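Side-chain contact in iron superoxide dismutase (Trypanosoma cruzi, PDB 2GPC), which probably catalyses the dismutation of superoxide to molecular oxygen and hydrogen peroxide at an iron centre in each subunit: residues Leu19-Gln22 / Gln23-His27. Sequence-based numbering, arbitrary orientation.
Sequences LSKQ and QVTLH. With FE2 (Fe (II) ion), chain C.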
ATOM      1  N   LEU A  19       5.382  12.589  15.061  1.00 13.35           N
ATOM      2  CA  LEU A  19       4.139  12.224  14.369  1.00 13.09           C
ATOM      3  C   LEU A  19       3.139  13.323  14.641  1.00 12.83           C
ATOM      4  O   LEU A  19       2.622  13.433  15.749  1.00 12.54           O
ATOM      5  CB  LEU A  19       3.575  10.890  14.871  1.00 13.28           C
ATOM      6  CG  LEU A  19       4.124   9.605  14.257  1.00 14.80           C
ATOM      7  CD1 LEU A  19       3.332   8.417  14.828  1.00 16.73           C
ATOM      8  CD2 LEU A  19       4.070   9.612  12.745  1.00 15.25           C
ATOM      9  N   SER A  20       2.882  14.137  13.622  1.00 12.96           N
ATOM     10  CA  SER A  20       2.201  15.424  13.775  1.00 12.85           C
ATOM     11  C   SER A  20       0.714  15.259  14.028  1.00 12.80           C
ATOM     12  O   SER A  20       0.136  14.218  13.726  1.00 11.95           O
ATOM     13  CB  SER A  20       2.388  16.288  12.520  1.00 12.64           C
ATOM     14  OG  SER A  20       1.787  15.672  11.392  1.00 12.38           O
ATOM     15  N   LYS A  21       0.108  16.292  14.609  1.00 13.24           N
ATOM     16  CA  LYS A  21      -1.344  16.338  14.744  1.00 13.78           C
ATOM     17  C   LYS A  21      -2.041  16.007  13.427  1.00 14.00           C
ATOM     18  O   LYS A  21      -3.010  15.246  13.412  1.00 14.21           O
ATOM     19  CB  LYS A  21      -1.816  17.698  15.260  1.00 13.64           C
ATOM     20  CG  LYS A  21      -3.278  17.710  15.681  1.00 14.40           C
ATOM     21  CD  LYS A  21      -3.680  19.046  16.303  1.00 14.81           C
ATOM     22  CE  LYS A  21      -5.059  18.970  16.938  1.00 14.80           C
ATOM     23  NZ  LYS A  21      -5.602  20.318  17.260  1.00 13.43           N
ATOM     24  N   GLN A  22      -1.544  16.563  12.324  1.00 14.45           N
ATOM     25  CA  GLN A  22      -2.180  16.367  11.026  1.00 14.66           C
ATOM     26  C   GLN A  22      -2.037  14.916  10.533  1.00 13.77           C
ATOM     27  O   GLN A  22      -3.016  14.334  10.085  1.00 13.50           O
ATOM     28  CB  GLN A  22      -1.660  17.396  10.006  1.00 15.27           C
ATOM     29  CG  GLN A  22      -2.135  17.208   8.575  1.00 18.63           C
ATOM     30  CD  GLN A  22      -3.619  17.495   8.366  1.00 21.78           C
ATOM     31  OE1 GLN A  22      -4.357  17.809   9.310  1.00 24.26           O
ATOM     32  NE2 GLN A  22      -4.049  17.409   7.116  1.00 24.15           N
ATOM     33  N   GLN A  23      -0.842  14.331  10.653  1.00 12.81           N
ATOM     34  CA  GLN A  23      -0.614  12.932  10.267  1.00 12.39           C
ATOM     35  C   GLN A  23      -1.506  11.992  11.071  1.00 12.19           C
ATOM     36  O   GLN A  23      -2.099  11.055  10.529  1.00 11.36           O
ATOM     37  CB  GLN A  23       0.860  12.556  10.474  1.00 12.19           C
ATOM     38  CG  GLN A  23       1.218  11.099  10.255  1.00 12.45           C
ATOM     39  CD  GLN A  23       1.088  10.669   8.812  1.00 13.09           C
ATOM     40  OE1 GLN A  23       2.023  10.818   8.035  1.00 14.46           O
ATOM     41  NE2 GLN A  23      -0.075  10.137   8.447  1.00 12.91           N
ATOM     42  N   VAL A  24      -1.576  12.235  12.371  1.00 11.87           N
ATOM     43  CA  VAL A  24      -2.355  11.399  13.266  1.00 12.34           C
ATOM     44  C   VAL A  24      -3.846  11.589  13.006  1.00 11.85           C
ATOM     45  O   VAL A  24      -4.589  10.620  12.977  1.00 11.99           O
ATOM     46  CB  VAL A  24      -2.011  11.690  14.744  1.00 12.02           C
ATOM     47  CG1 VAL A  24      -3.048  11.071  15.687  1.00 13.50           C
ATOM     48  CG2 VAL A  24      -0.612  11.178  15.060  1.00 13.43           C
ATOM     49  N   THR A  25      -4.266  12.830  12.788  1.00 11.85           N
ATOM     50  CA  THR A  25      -5.682  13.150  12.563  1.00 12.05           C
ATOM     51  C   THR A  25      -6.245  12.484  11.315  1.00 11.71           C
ATOM     52  O   THR A  25      -7.319  11.891  11.358  1.00 12.21           O
ATOM     53  CB  THR A  25      -5.890  14.680  12.485  1.00 11.73           C
ATOM     54  OG1 THR A  25      -5.619  15.253  13.771  1.00 12.25           O
ATOM     55  CG2 THR A  25      -7.346  15.031  12.224  1.00 13.01           C
ATOM     56  N   LEU A  26      -5.534  12.601  10.200  1.00 11.80           N
ATOM     57  CA  LEU A  26      -5.942  11.927   8.973  1.00 11.61           C
ATOM     58  C   LEU A  26      -5.983  10.423   9.192  1.00 11.01           C
ATOM     59  O   LEU A  26      -6.950   9.759   8.828  1.00 11.02           O
ATOM     60  CB  LEU A  26      -4.994  12.265   7.816  1.00 11.65           C
ATOM     61  CG  LEU A  26      -5.104  13.678   7.248  1.00 12.15           C
ATOM     62  CD1 LEU A  26      -3.875  13.956   6.421  1.00 13.14           C
ATOM     63  CD2 LEU A  26      -6.371  13.882   6.420  1.00 13.57           C
ATOM     64  N   HIS A  27      -4.931   9.885   9.795  1.00 10.34           N
ATOM     65  CA  HIS A  27      -4.833   8.441  10.000  1.00 10.09           C
ATOM     66  C   HIS A  27      -5.999   7.918  10.875  1.00 10.37           C
ATOM     67  O   HIS A  27      -6.613   6.907  10.541  1.00 10.42           O
ATOM     68  CB  HIS A  27      -3.445   8.094  10.566  1.00  9.42           C
ATOM     69  CG  HIS A  27      -3.053   6.657  10.425  1.00  7.92           C
ATOM     70  ND1 HIS A  27      -1.884   6.164  10.959  1.00  8.94           N
ATOM     71  CD2 HIS A  27      -3.658   5.609   9.807  1.00  7.90           C
ATOM     72  CE1 HIS A  27      -1.785   4.872  10.682  1.00  8.23           C
ATOM     73  NE2 HIS A  27      -2.850   4.510   9.986  1.00  8.06           N
TER
HETATM   74 FE   FE2 C 195      -3.121   2.695   8.879  1.00 10.61          FE
HETATM   75  O   HOH W   1      -3.029   0.673   7.855  1.00  9.46           O
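Ser20 caps the N-terminus of helix 21-44: its OG accepts a hydrogen bond from the amide of Gln23, N to OG 3.0 Å, nearly straight. With OG between its own backbone N and carbonyl carbon (chi1 63°), the hydroxyl turns to the open end of the helix, where the Gln23 amide points. Ser20 also gives its carbonyl to the helix, with Val24 N 2.9 Å from Ser20 O. At the next residue, Lys21 O is gripped twice by Thr25, through N at 2.8 Å and through the hydroxyl OG1 at 2.6 Å. The two donors come from opposite faces of the carbonyl plane, and OG1, set beside its own backbone N (chi1 -67°), lies 39° out of that plane. Thr25 thus ties its hydroxyl back to the preceding turn. On the flank facing helix 167-170, the Gln22 chain bends at chi2 and lays its amide NE2 3.5 Å from Leu26 CD1, the two side chains crossing at a slant, while Leu26 N bonds Gln22 O; Val168 touches both. Elsewhere Leu19 CB meets Val24 CG2 at 4.2 Å.

Further out, Asp169 backs the cap: its OD1 is hydrogen-bonded to Ser20 OG and its backbone N to Gln23 OE1. Helix 21-44 also carries His27, whose NE2 binds the iron at 2.1 Å alongside His75, Asp160, His164 and a water. Gln23 NE2 makes a weak bond to His164 O. The Asp169-backed cap and the Gln23 bonds thus join the start of the His27 helix to the part of the chain that supplies Asp160 and His164.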